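Local coordinates for protein separin (Saccharomyces cerevisiae, PDB 5U1T) that cleaves the MCD1/SCC1 subunit of cohesin at anaphase onset as a caspase-like cysteine protease, and is held inactive by securin for most of the cell cycle, at residues 473-476 with 477-481; 504-507 with 508-512; 520-523 with 524-527; 566-569 with 570-573; 604-607 with 608-611. All coordinates share one frame; numbering follows the deposited sequence.

Contact 1. Residues 473-476 with 477-481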
loop_
_atom_site.group_PDB
_atom_site.type_symbol
_atom_site.label_atom_id
_atom_site.label_comp_id
_atom_site.label_asym_id
_atom_site.label_seq_id
_atom_site.Cartn_x
_atom_site.Cartn_y
_atom_site.Cartn_z
ATOM N N VAL A 473 -28.251 18.452 -2.353
ATOM C CA VAL A 473 -28.853 17.573 -1.383
ATOM C C VAL A 473 -27.848 16.708 -0.668
ATOM O O VAL A 473 -28.078 16.299 0.435
ATOM C CB VAL A 473 -29.980 16.741 -1.991
ATOM C CG1 VAL A 473 -29.493 15.971 -3.179
ATOM C CG2 VAL A 473 -30.545 15.800 -0.969
ATOM N N PHE A 474 -26.734 16.425 -1.305
ATOM C CA PHE A 474 -25.702 15.655 -0.672
ATOM C C PHE A 474 -24.980 16.529 0.312
ATOM O O PHE A 474 -24.705 16.154 1.416
ATOM C CB PHE A 474 -24.737 15.151 -1.712
ATOM C CG PHE A 474 -24.722 13.688 -1.818
ATOM C CD1 PHE A 474 -24.027 12.941 -0.919
ATOM C CD2 PHE A 474 -25.446 13.067 -2.776
ATOM C CE1 PHE A 474 -24.029 11.585 -0.991
ATOM C CE2 PHE A 474 -25.459 11.712 -2.862
ATOM C CZ PHE A 474 -24.747 10.966 -1.965
ATOM N N ASP A 475 -24.697 17.730 -0.125
ATOM C CA ASP A 475 -24.036 18.732 0.658
ATOM C C ASP A 475 -24.830 19.035 1.912
ATOM O O ASP A 475 -24.273 19.135 2.980
ATOM C CB ASP A 475 -23.925 19.959 -0.218
ATOM C CG ASP A 475 -23.115 21.024 0.377
ATOM O OD1 ASP A 475 -22.317 20.739 1.256
ATOM O OD2 ASP A 475 -23.267 22.167 -0.045
ATOM N N PHE A 476 -26.137 19.176 1.779
ATOM C CA PHE A 476 -26.993 19.451 2.905
ATOM C C PHE A 476 -27.109 18.289 3.858
ATOM O O PHE A 476 -27.091 18.464 5.043
ATOM C CB PHE A 476 -28.393 19.815 2.421
ATOM C CG PHE A 476 -29.387 19.972 3.526
ATOM C CD1 PHE A 476 -30.043 18.892 4.025
ATOM C CD2 PHE A 476 -29.641 21.193 4.068
ATOM C CE1 PHE A 476 -30.931 19.023 5.049
ATOM C CE2 PHE A 476 -30.533 21.336 5.089
ATOM C CZ PHE A 476 -31.175 20.247 5.583
ATOM N N CYS A 477 -27.217 17.088 3.333
ATOM C CA CYS A 477 -27.385 15.928 4.169
ATOM C C CYS A 477 -26.156 15.468 4.887
ATOM O O CYS A 477 -26.245 14.960 5.974
ATOM C CB CYS A 477 -27.931 14.780 3.359
ATOM S SG CYS A 477 -29.677 14.906 3.036
ATOM N N GLN A 478 -25.006 15.639 4.270
ATOM C CA GLN A 478 -23.787 15.202 4.899
ATOM C C GLN A 478 -23.420 16.119 6.013
ATOM O O GLN A 478 -22.991 15.680 7.047
ATOM C CB GLN A 478 -22.667 15.075 3.902
ATOM C CG GLN A 478 -22.251 13.641 3.719
ATOM C CD GLN A 478 -21.633 13.412 2.392
ATOM O OE1 GLN A 478 -20.881 14.236 1.911
ATOM N NE2 GLN A 478 -21.950 12.301 1.785
ATOM N N ASN A 479 -23.595 17.402 5.797
ATOM C CA ASN A 479 -23.319 18.361 6.852
ATOM C C ASN A 479 -24.282 18.230 8.027
ATOM O O ASN A 479 -23.883 18.407 9.184
ATOM C CB ASN A 479 -23.363 19.769 6.303
ATOM C CG ASN A 479 -22.057 20.169 5.695
ATOM O OD1 ASN A 479 -21.269 20.875 6.316
ATOM N ND2 ASN A 479 -21.792 19.691 4.486
ATOM N N ALA A 480 -25.546 17.918 7.734
ATOM C CA ALA A 480 -26.544 17.710 8.783
ATOM C C ALA A 480 -26.161 16.469 9.570
ATOM O O ALA A 480 -26.451 16.343 10.759
ATOM C CB ALA A 480 -27.949 17.564 8.187
ATOM N N PHE A 481 -25.502 15.548 8.886
ATOM C CA PHE A 481 -25.048 14.328 9.528
ATOM C C PHE A 481 -23.864 14.587 10.451
ATOM O O PHE A 481 -23.906 14.256 11.640
ATOM C CB PHE A 481 -24.661 13.300 8.494
ATOM C CG PHE A 481 -24.237 12.005 9.087
ATOM C CD1 PHE A 481 -22.908 11.787 9.428
ATOM C CD2 PHE A 481 -25.164 11.004 9.314
ATOM C CE1 PHE A 481 -22.515 10.608 9.977
ATOM C CE2 PHE A 481 -24.760 9.805 9.861
ATOM C CZ PHE A 481 -23.428 9.612 10.192
#

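Contact 2. Residues 504-507 with 508-512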
loop_
_atom_site.group_PDB
_atom_site.type_symbol
_atom_site.label_atom_id
_atom_site.label_comp_id
_atom_site.label_asym_id
_atom_site.label_seq_id
_atom_site.Cartn_x
_atom_site.Cartn_y
_atom_site.Cartn_z
ATOM N N LEU A 504 -33.458 10.908 3.312
ATOM C CA LEU A 504 -33.295 9.776 4.223
ATOM C C LEU A 504 -32.170 8.827 3.726
ATOM O O LEU A 504 -31.404 8.268 4.529
ATOM C CB LEU A 504 -34.612 9.024 4.390
ATOM C CG LEU A 504 -35.697 9.722 5.221
ATOM C CD1 LEU A 504 -37.017 8.997 5.087
ATOM C CD2 LEU A 504 -35.319 9.834 6.687
ATOM N N SER A 505 -32.067 8.678 2.410
ATOM C CA SER A 505 -31.089 7.790 1.797
ATOM C C SER A 505 -29.633 8.249 2.021
ATOM O O SER A 505 -28.789 7.480 2.471
ATOM C CB SER A 505 -31.371 7.671 0.304
ATOM O OG SER A 505 -30.594 6.630 -0.256
ATOM N N VAL A 506 -29.356 9.509 1.718
ATOM C CA VAL A 506 -28.034 10.051 1.948
ATOM C C VAL A 506 -27.716 10.086 3.430
ATOM O O VAL A 506 -26.614 9.730 3.822
ATOM C CB VAL A 506 -27.880 11.457 1.338
ATOM C CG1 VAL A 506 -26.580 12.087 1.758
ATOM C CG2 VAL A 506 -27.959 11.373 -0.177
ATOM N N LEU A 507 -28.671 10.474 4.271
ATOM C CA LEU A 507 -28.388 10.574 5.711
ATOM C C LEU A 507 -28.140 9.210 6.364
ATOM O O LEU A 507 -27.186 9.070 7.106
ATOM C CB LEU A 507 -29.509 11.294 6.466
ATOM C CG LEU A 507 -29.257 11.469 7.974
ATOM C CD1 LEU A 507 -28.565 12.771 8.299
ATOM C CD2 LEU A 507 -30.537 11.330 8.766
ATOM N N TYR A 508 -28.978 8.214 6.112
ATOM C CA TYR A 508 -28.770 6.930 6.765
ATOM C C TYR A 508 -27.717 6.092 6.035
ATOM O O TYR A 508 -27.102 5.207 6.626
ATOM C CB TYR A 508 -30.085 6.157 6.887
ATOM C CG TYR A 508 -30.898 6.574 8.095
ATOM C CD1 TYR A 508 -30.571 6.113 9.366
ATOM C CD2 TYR A 508 -31.987 7.445 7.975
ATOM C CE1 TYR A 508 -31.300 6.499 10.489
ATOM C CE2 TYR A 508 -32.726 7.828 9.099
ATOM C CZ TYR A 508 -32.374 7.347 10.355
ATOM O OH TYR A 508 -33.084 7.715 11.488
ATOM N N GLY A 509 -27.509 6.387 4.757
ATOM C CA GLY A 509 -26.410 5.813 4.017
ATOM C C GLY A 509 -25.092 6.054 4.737
ATOM O O GLY A 509 -24.256 5.160 4.813
ATOM N N ASN A 510 -24.924 7.260 5.279
ATOM C CA ASN A 510 -23.717 7.629 6.013
ATOM C C ASN A 510 -23.688 7.109 7.439
ATOM O O ASN A 510 -22.673 7.224 8.112
ATOM C CB ASN A 510 -23.552 9.146 6.046
ATOM C CG ASN A 510 -22.882 9.684 4.800
ATOM O OD1 ASN A 510 -23.541 10.083 3.835
ATOM N ND2 ASN A 510 -21.557 9.691 4.808
ATOM N N SER A 511 -24.794 6.540 7.901
ATOM C CA SER A 511 -24.865 6.076 9.279
ATOM C C SER A 511 -24.431 4.617 9.410
ATOM O O SER A 511 -24.332 3.884 8.427
ATOM C CB SER A 511 -26.286 6.245 9.844
ATOM O OG SER A 511 -27.127 5.156 9.489
ATOM N N SER A 512 -24.189 4.200 10.648
ATOM C CA SER A 512 -23.828 2.818 10.934
ATOM C C SER A 512 -24.986 2.091 11.601
ATOM O O SER A 512 -24.806 0.998 12.128
ATOM C CB SER A 512 -22.598 2.753 11.838
ATOM O OG SER A 512 -22.916 3.206 13.152
#

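Contact 3. Residues 520-523 with 524-527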
loop_
_atom_site.group_PDB
_atom_site.type_symbol
_atom_site.label_atom_id
_atom_site.label_comp_id
_atom_site.label_asym_id
_atom_site.label_seq_id
_atom_site.Cartn_x
_atom_site.Cartn_y
_atom_site.Cartn_z
ATOM N N ASN A 520 -38.004 0.173 1.118
ATOM C CA ASN A 520 -39.124 1.090 0.896
ATOM C C ASN A 520 -38.886 2.071 -0.257
ATOM O O ASN A 520 -39.831 2.728 -0.726
ATOM C CB ASN A 520 -39.408 1.907 2.161
ATOM C CG ASN A 520 -40.118 1.109 3.233
ATOM O OD1 ASN A 520 -40.578 -0.007 2.985
ATOM N ND2 ASN A 520 -40.221 1.682 4.435
ATOM N N TRP A 521 -37.631 2.200 -0.698
ATOM C CA TRP A 521 -37.250 3.314 -1.574
ATOM C C TRP A 521 -37.146 2.903 -3.032
ATOM O O TRP A 521 -36.946 1.717 -3.345
ATOM C CB TRP A 521 -35.925 3.919 -1.106
ATOM C CG TRP A 521 -35.961 4.345 0.339
ATOM C CD1 TRP A 521 -37.064 4.693 1.059
ATOM C CD2 TRP A 521 -34.847 4.447 1.243
ATOM N NE1 TRP A 521 -36.710 5.023 2.342
ATOM C CE2 TRP A 521 -35.359 4.876 2.487
ATOM C CE3 TRP A 521 -33.473 4.231 1.120
ATOM C CZ2 TRP A 521 -34.540 5.082 3.602
ATOM C CZ3 TRP A 521 -32.669 4.449 2.218
ATOM C CH2 TRP A 521 -33.198 4.862 3.443
ATOM N N SER A 522 -37.285 3.875 -3.926
ATOM C CA SER A 522 -37.027 3.627 -5.340
ATOM C C SER A 522 -35.620 3.039 -5.533
ATOM O O SER A 522 -34.730 3.316 -4.725
ATOM C CB SER A 522 -37.162 4.918 -6.112
ATOM O OG SER A 522 -36.304 5.863 -5.512
ATOM N N GLN A 523 -35.419 2.250 -6.591
ATOM C CA GLN A 523 -34.119 1.620 -6.843
ATOM C C GLN A 523 -32.958 2.601 -6.760
ATOM O O GLN A 523 -31.965 2.315 -6.097
ATOM C CB GLN A 523 -34.083 0.927 -8.210
ATOM C CG GLN A 523 -34.826 -0.411 -8.292
ATOM C CD GLN A 523 -34.196 -1.530 -7.450
ATOM O OE1 GLN A 523 -33.073 -1.977 -7.726
ATOM N NE2 GLN A 523 -34.924 -1.991 -6.422
ATOM N N LEU A 524 -33.078 3.756 -7.412
ATOM C CA LEU A 524 -31.964 4.706 -7.481
ATOM C C LEU A 524 -31.621 5.283 -6.118
ATOM O O LEU A 524 -30.488 5.695 -5.890
ATOM C CB LEU A 524 -32.262 5.852 -8.452
ATOM C CG LEU A 524 -32.044 5.618 -9.949
ATOM C CD1 LEU A 524 -32.503 6.818 -10.733
ATOM C CD2 LEU A 524 -30.593 5.305 -10.269
ATOM N N SER A 525 -32.609 5.327 -5.220
ATOM C CA SER A 525 -32.385 5.808 -3.868
ATOM C C SER A 525 -31.669 4.734 -3.054
ATOM O O SER A 525 -30.790 5.026 -2.246
ATOM C CB SER A 525 -33.709 6.205 -3.205
ATOM O OG SER A 525 -34.285 7.306 -3.876
ATOM N N ARG A 526 -32.057 3.486 -3.279
ATOM C CA ARG A 526 -31.408 2.361 -2.636
ATOM C C ARG A 526 -29.981 2.202 -3.133
ATOM O O ARG A 526 -29.107 1.793 -2.372
ATOM C CB ARG A 526 -32.195 1.089 -2.880
ATOM C CG ARG A 526 -33.624 1.205 -2.456
ATOM C CD ARG A 526 -34.324 -0.095 -2.657
ATOM N NE ARG A 526 -33.687 -1.127 -1.862
ATOM C CZ ARG A 526 -33.965 -2.422 -1.958
ATOM N NH1 ARG A 526 -33.320 -3.284 -1.180
ATOM N NH2 ARG A 526 -34.874 -2.854 -2.827
ATOM N N MET A 527 -29.746 2.546 -4.401
ATOM C CA MET A 527 -28.406 2.442 -4.988
ATOM C C MET A 527 -27.450 3.428 -4.363
ATOM O O MET A 527 -26.328 3.079 -4.061
ATOM C CB MET A 527 -28.444 2.645 -6.498
ATOM C CG MET A 527 -28.940 1.423 -7.224
ATOM S SD MET A 527 -29.140 1.612 -8.996
ATOM C CE MET A 527 -27.466 1.672 -9.581
#

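Contact 4. Residues 566-569 with 570-573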
loop_
_atom_site.group_PDB
_atom_site.type_symbol
_atom_site.label_atom_id
_atom_site.label_comp_id
_atom_site.label_asym_id
_atom_site.label_seq_id
_atom_site.Cartn_x
_atom_site.Cartn_y
_atom_site.Cartn_z
ATOM N N LEU A 566 -18.870 0.158 -9.406
ATOM C CA LEU A 566 -17.558 0.282 -8.813
ATOM C C LEU A 566 -17.510 -0.321 -7.413
ATOM O O LEU A 566 -16.696 -1.205 -7.123
ATOM C CB LEU A 566 -17.146 1.739 -8.750
ATOM C CG LEU A 566 -15.786 1.885 -8.085
ATOM C CD1 LEU A 566 -14.721 1.520 -9.095
ATOM C CD2 LEU A 566 -15.576 3.278 -7.510
ATOM N N ASN A 567 -18.401 0.156 -6.552
ATOM C CA ASN A 567 -18.403 -0.262 -5.159
ATOM C C ASN A 567 -18.870 -1.697 -4.994
ATOM O O ASN A 567 -18.413 -2.387 -4.094
ATOM C CB ASN A 567 -19.246 0.689 -4.320
ATOM C CG ASN A 567 -18.521 1.982 -4.011
ATOM O OD1 ASN A 567 -18.557 2.931 -4.801
ATOM N ND2 ASN A 567 -17.853 2.030 -2.861
ATOM N N LEU A 568 -19.746 -2.157 -5.879
ATOM C CA LEU A 568 -20.124 -3.573 -5.911
ATOM C C LEU A 568 -18.910 -4.481 -6.201
ATOM O O LEU A 568 -18.629 -5.421 -5.440
ATOM C CB LEU A 568 -21.228 -3.813 -6.949
ATOM C CG LEU A 568 -21.618 -5.282 -7.191
ATOM C CD1 LEU A 568 -22.252 -5.913 -5.970
ATOM C CD2 LEU A 568 -22.552 -5.431 -8.374
ATOM N N ASP A 569 -18.207 -4.175 -7.297
ATOM C CA ASP A 569 -16.935 -4.817 -7.651
ATOM C C ASP A 569 -15.961 -4.884 -6.485
ATOM O O ASP A 569 -15.512 -5.968 -6.121
ATOM C CB ASP A 569 -16.262 -4.088 -8.808
ATOM C CG ASP A 569 -16.700 -4.612 -10.143
ATOM O OD1 ASP A 569 -17.433 -5.620 -10.149
ATOM O OD2 ASP A 569 -16.316 -4.030 -11.184
ATOM N N MET A 570 -15.635 -3.728 -5.915
ATOM C CA MET A 570 -14.711 -3.686 -4.810
ATOM C C MET A 570 -15.211 -4.567 -3.678
ATOM O O MET A 570 -14.445 -5.329 -3.086
ATOM C CB MET A 570 -14.502 -2.251 -4.343
ATOM C CG MET A 570 -13.690 -1.427 -5.310
ATOM S SD MET A 570 -13.605 0.269 -4.745
ATOM C CE MET A 570 -11.870 0.578 -4.604
ATOM N N SER A 571 -16.499 -4.525 -3.409
ATOM C CA SER A 571 -17.036 -5.331 -2.338
ATOM C C SER A 571 -16.854 -6.806 -2.575
ATOM O O SER A 571 -16.707 -7.574 -1.651
ATOM C CB SER A 571 -18.495 -5.017 -2.119
ATOM O OG SER A 571 -19.296 -5.751 -2.987
ATOM N N LYS A 572 -16.898 -7.208 -3.823
ATOM C CA LYS A 572 -16.710 -8.622 -4.141
ATOM C C LYS A 572 -15.255 -8.963 -4.501
ATOM O O LYS A 572 -14.954 -10.103 -4.865
ATOM C CB LYS A 572 -17.616 -9.036 -5.300
ATOM C CG LYS A 572 -19.088 -9.162 -4.992
ATOM C CD LYS A 572 -19.868 -9.527 -6.288
ATOM C CE LYS A 572 -21.360 -9.868 -6.017
ATOM N NZ LYS A 572 -22.278 -9.903 -7.229
ATOM N N HIS A 573 -14.371 -7.973 -4.408
ATOM C CA HIS A 573 -12.961 -8.100 -4.819
ATOM C C HIS A 573 -12.768 -8.596 -6.254
ATOM O O HIS A 573 -12.105 -9.607 -6.493
ATOM C CB HIS A 573 -12.219 -9.007 -3.858
ATOM C CG HIS A 573 -12.468 -8.664 -2.430
ATOM N ND1 HIS A 573 -13.105 -9.517 -1.558
ATOM C CD2 HIS A 573 -12.216 -7.534 -1.734
ATOM C CE1 HIS A 573 -13.201 -8.939 -0.377
ATOM N NE2 HIS A 573 -12.660 -7.739 -0.454
#

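Contact 5. Residues 604-607 with 608-611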
loop_
_atom_site.group_PDB
_atom_site.type_symbol
_atom_site.label_atom_id
_atom_site.label_comp_id
_atom_site.label_asym_id
_atom_site.label_seq_id
_atom_site.Cartn_x
_atom_site.Cartn_y
_atom_site.Cartn_z
ATOM N N GLU A 604 -19.878 12.462 -6.370
ATOM C CA GLU A 604 -19.108 12.184 -7.564
ATOM C C GLU A 604 -17.598 12.377 -7.329
ATOM O O GLU A 604 -16.802 11.556 -7.777
ATOM C CB GLU A 604 -19.579 13.046 -8.723
ATOM C CG GLU A 604 -18.931 12.637 -10.010
ATOM C CD GLU A 604 -19.239 13.581 -11.123
ATOM O OE1 GLU A 604 -18.386 13.733 -12.010
ATOM O OE2 GLU A 604 -20.333 14.190 -11.107
ATOM N N MET A 605 -17.231 13.449 -6.623
ATOM C CA MET A 605 -15.859 13.690 -6.166
ATOM C C MET A 605 -15.226 12.484 -5.486
ATOM O O MET A 605 -14.116 12.076 -5.820
ATOM C CB MET A 605 -15.811 14.868 -5.189
ATOM C CG MET A 605 -16.210 16.197 -5.789
ATOM S SD MET A 605 -15.030 16.608 -7.081
ATOM C CE MET A 605 -15.953 16.218 -8.589
ATOM N N ASP A 606 -15.932 11.939 -4.508
ATOM C CA ASP A 606 -15.457 10.786 -3.771
ATOM C C ASP A 606 -15.382 9.584 -4.668
ATOM O O ASP A 606 -14.540 8.726 -4.470
ATOM C CB ASP A 606 -16.366 10.469 -2.591
ATOM C CG ASP A 606 -16.374 11.564 -1.557
ATOM O OD1 ASP A 606 -15.553 12.518 -1.670
ATOM O OD2 ASP A 606 -17.212 11.469 -0.627
ATOM N N PHE A 607 -16.286 9.526 -5.643
ATOM C CA PHE A 607 -16.332 8.411 -6.579
ATOM C C PHE A 607 -15.063 8.360 -7.432
ATOM O O PHE A 607 -14.418 7.311 -7.558
ATOM C CB PHE A 607 -17.559 8.512 -7.482
ATOM C CG PHE A 607 -17.464 7.670 -8.715
ATOM C CD1 PHE A 607 -17.487 6.285 -8.630
ATOM C CD2 PHE A 607 -17.339 8.260 -9.968
ATOM C CE1 PHE A 607 -17.383 5.503 -9.770
ATOM C CE2 PHE A 607 -17.242 7.482 -11.111
ATOM C CZ PHE A 607 -17.264 6.099 -11.007
ATOM N N VAL A 608 -14.732 9.513 -8.007
ATOM C CA VAL A 608 -13.586 9.672 -8.874
ATOM C C VAL A 608 -12.302 9.316 -8.144
ATOM O O VAL A 608 -11.459 8.600 -8.692
ATOM C CB VAL A 608 -13.489 11.092 -9.393
ATOM C CG1 VAL A 608 -12.286 11.252 -10.275
ATOM C CG2 VAL A 608 -14.721 11.440 -10.145
ATOM N N LYS A 609 -12.152 9.809 -6.919
ATOM C CA LYS A 609 -10.999 9.456 -6.110
ATOM C C LYS A 609 -10.920 7.943 -5.902
ATOM O O LYS A 609 -9.850 7.343 -6.065
ATOM C CB LYS A 609 -11.030 10.185 -4.770
ATOM C CG LYS A 609 -10.620 11.646 -4.884
ATOM C CD LYS A 609 -11.469 12.580 -4.023
ATOM C CE LYS A 609 -11.544 12.143 -2.564
ATOM N NZ LYS A 609 -11.912 13.301 -1.707
ATOM N N MET A 610 -12.052 7.318 -5.593
ATOM C CA MET A 610 -12.092 5.876 -5.388
ATOM C C MET A 610 -11.816 5.084 -6.690
ATOM O O MET A 610 -11.402 3.922 -6.652
ATOM C CB MET A 610 -13.438 5.486 -4.783
ATOM C CG MET A 610 -13.491 4.154 -4.077
ATOM S SD MET A 610 -11.965 3.583 -3.255
ATOM C CE MET A 610 -11.462 4.941 -2.150
ATOM N N LEU A 611 -12.039 5.730 -7.835
ATOM C CA LEU A 611 -11.956 5.077 -9.142
ATOM C C LEU A 611 -10.521 5.082 -9.635
ATOM O O LEU A 611 -10.025 4.070 -10.140
ATOM C CB LEU A 611 -12.870 5.781 -10.160
ATOM C CG LEU A 611 -12.894 5.263 -11.604
ATOM C CD1 LEU A 611 -13.426 3.843 -11.661
ATOM C CD2 LEU A 611 -13.718 6.170 -12.486
#

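Contact 1. Residues 473-476 with 477-481
Asp475 O is gripped twice by Asn479, one turn further along helix 470-485. The side-chain ND2 reaches it at 3.0 Å, lying in the carbonyl plane, and the backbone N adds the regular i to i+4 bond of an alpha-helix, here weak, at 3.4 Å. With CG anti to its own carbonyl carbon (chi1 -85°), Asn479 folds its amide back toward the preceding turn. The carboxylate of Asp475 crosses that amide with the two planes almost perpendicular, and the OD1 approach to ND2 is too poorly angled for a bond.

On another side of the helix, Gln478 NE2 comes to the edge of the Phe474 ring, in its plane, 3.5 Å from Phe474 CD1. The ring and amide planes stand 70° apart, so they do not stack. Gln478 OE1 is hydrogen-bonded to Ser602 OG, and Phe474 meets the Phe603 ring at a shallow angle, which ties this flank to the region of helix 602-617.

Cys477 serves the buried side facing helix 501-509. Its sulfur sits at the edge of the Phe476 ring, a sulfur-aromatic contact with SG 4.1 Å from Phe476 CD1, while Val473 CG2 approaches the same SG to 4.2 Å.

Contact 2. Residues 504-507 with 508-512
The last turn of helix 501-509, where the chain leaves the alpha-helix, carries Leu504 and Tyr508 one turn apart, packed side by side. The two side chains run in the same direction, and Leu504 CD2 rests 4.1 Å from Tyr508 CE2. Leu507 comes to that same ring carbon obliquely, its CD2 also 4.1 Å from Tyr508 CE2, so two leucine methyls share one corner of the ring. Tyr508 turns CG anti to its carbonyl carbon (chi1 -83°), which carries the ring back along the helix and leaves Leu504 O at the ring edge, in its plane, 3.6 Å from Tyr508 CD2. That carbonyl also takes the nearly straight backbone bond from Tyr508 N at 2.9 Å. At the far end of the ring, Tyr508 OH is hydrogen-bonded to Ile494 O.

Gly509 N bonds to Ser505 O at 2.8 Å, and the next helical bond, from Asn510 N to Val506 O, is already weak. Tyr508 O has two donors from a single residue: Ser511 N at 3.0 Å, and Ser511 OG at 2.9 Å, which lies on a carbonyl lone pair. Val506 packs on Phe474 and Cys477 of helix 470-485, and Ser505 OG bonds to Ser525 O. Packing between residues i and i+4 thus gives way to a weakened helical bond and the return of Ser511 to Tyr508 O, where the alpha-helix runs out into a turn.

Contact 3. Residues 520-523 with 524-527
Arg526 lies back over the turn that precedes it, its CD 3.3 Å from Trp521 O and its CG 3.8 Å from Trp521 CB. The chain starts extended and then bends about the CG-CD bond (chi3 60°), which swings the guanidinium toward Gln523. Gln523 brings its amide across the guanidinium with the planes 79° apart and Gln523 NE2 3.7 Å from Arg526 NH2. These two nitrogens are both donors, so the pair meets by packing alone; the charge finds a long, weak ion pair with Asp537. With an alanine here, Trp521 CB would probably lose its CG neighbour, the Gln523 amide would be freer to turn, and Asp537 would be left without its weak, distant partner.

Ser522 is the N-cap of helix 523-533. Its O takes the first backbone bond of the helix from Arg526 N at 3.0 Å, nearly along the C=O axis, and a weaker one from Ser525 N. Ser522 OG sits between its own backbone N and carbonyl carbon (chi1 55°), facing Ser525 OG at 3.0 Å; both hydroxyls are hydrogen-bonded to Glu501 OE1, a carboxylate from helix 501-509. Trp521 CB also touches Ser525 CB at 3.8 Å, while the indole meets Phe529 edge-to-face and packs on Leu504 and Ser505. The next backbone bond runs from Met527 N to Gln523 O at 2.8 Å.

Contact 4. Residues 566-569 with 570-573
Ser571, whose hydroxyl is bonded to Leu568 O, lays its own carbonyl over one face of the His573 imidazole: Ser571 O is 4.0 Å above the ring plane, offset toward the rim. The Asp569 carboxylate is the other flat group to note, its OD2 accepting from Asn577 N beyond the end of helix 557-572. That end is closed by a Schellman motif, in which His573 takes a left-handed backbone conformation with positive phi (54°) and His573 N bonds back to Met570 O at 3.0 Å.

Leu568 O is held by two donors. Ser571 OG reaches it at 2.6 Å, with the hydroxyl placed between backbone N and carbonyl carbon (chi1 85°) so that it faces the preceding turn, and Lys572 N reaches it at 3.0 Å. Replaced by an alanine, Ser571 would lose its hydroxyl, and Leu568 O would probably depend, within this turn, on the Lys572 amide.

Lys572 is extended and runs alongside Leu568 in the same direction, giving the leucine methyl a hydrocarbon neighbour while the charged end lies on the exposed side. Met570 faces the buried side, where it packs on Met610 and Tyr614 of helix 602-617; it and Ser571 each also touch an aromatic side chain of a different protein's chain. Met570 N makes an almost linear bond to Leu566 O at 3.0 Å, and its side chain continues over the same residue, with Met570 SD 4.3 Å from Leu566 CG.

Contact 5. Residues 604-607 with 608-611
Phe607 and Leu611, one turn apart on helix 602-617, form the closely packed face of this alpha-helical segment. Their side chains run side by side, with Phe607 CZ 3.8 Å from Leu611 CD2 and Leu611 CB over one face of the ring. Phe607 CG stands anti to the backbone N (chi1 162°), beside the carbonyl carbon, which sends the ring along the helix toward its C-terminal end. Val608 crosses the ring at about a right angle and touches it by CG2, 4.1 Å from Phe607 CD2. This side is buried against neighbouring helices: Phe607 packs on Leu566 of helix 557-572 and meets Tyr585 edge-to-face, while Leu611 rests on Leu627 of helix 621-633. Nearby, the buried carboxylate of Glu604 is satisfied by the hydroxyls of Tyr638 and Tyr585 and by Trp589 NE1.

The backbone bonds are straight at first, Val608 N to Glu604 O at 2.9 Å and Lys609 N to Met605 O at 3.2 Å, whereas the one from Leu611 N to Phe607 O is weak. Looser contacts mark the partly exposed side. Asp606 there, like Phe607, reaches an aromatic side chain of another protein's chain, and it runs beside Lys609 in the same direction. Lys609 bends at chi2 and chi3 to curl back toward the carboxylate, yet the salt bridge stays long, Lys609 NZ lying 3.7 Å from Asp606 OD1.

All five contacts lie on or at the start of helices of the helical domain, in chain order, away from the probable catalytic cysteine. Contacts 1 and 2 are buried, contact 1 with a polar, partly exposed rim, and touch through Cys477 and Val506. Contact 3, at a helix start, is more polar and partly exposed, and it touches contact 2. Contacts 4 and 5 form a second pair, meeting through Leu566 with Phe607 and Met570 with Met610; both also border a different protein's chain, as contact 2 does through one residue. Contacts 1 and 5 are mid-helix, contacts 2 and 4 helix ends where serine hydroxyls bond backbone carbonyls; a long salt bridge lies within the segments of contact 5.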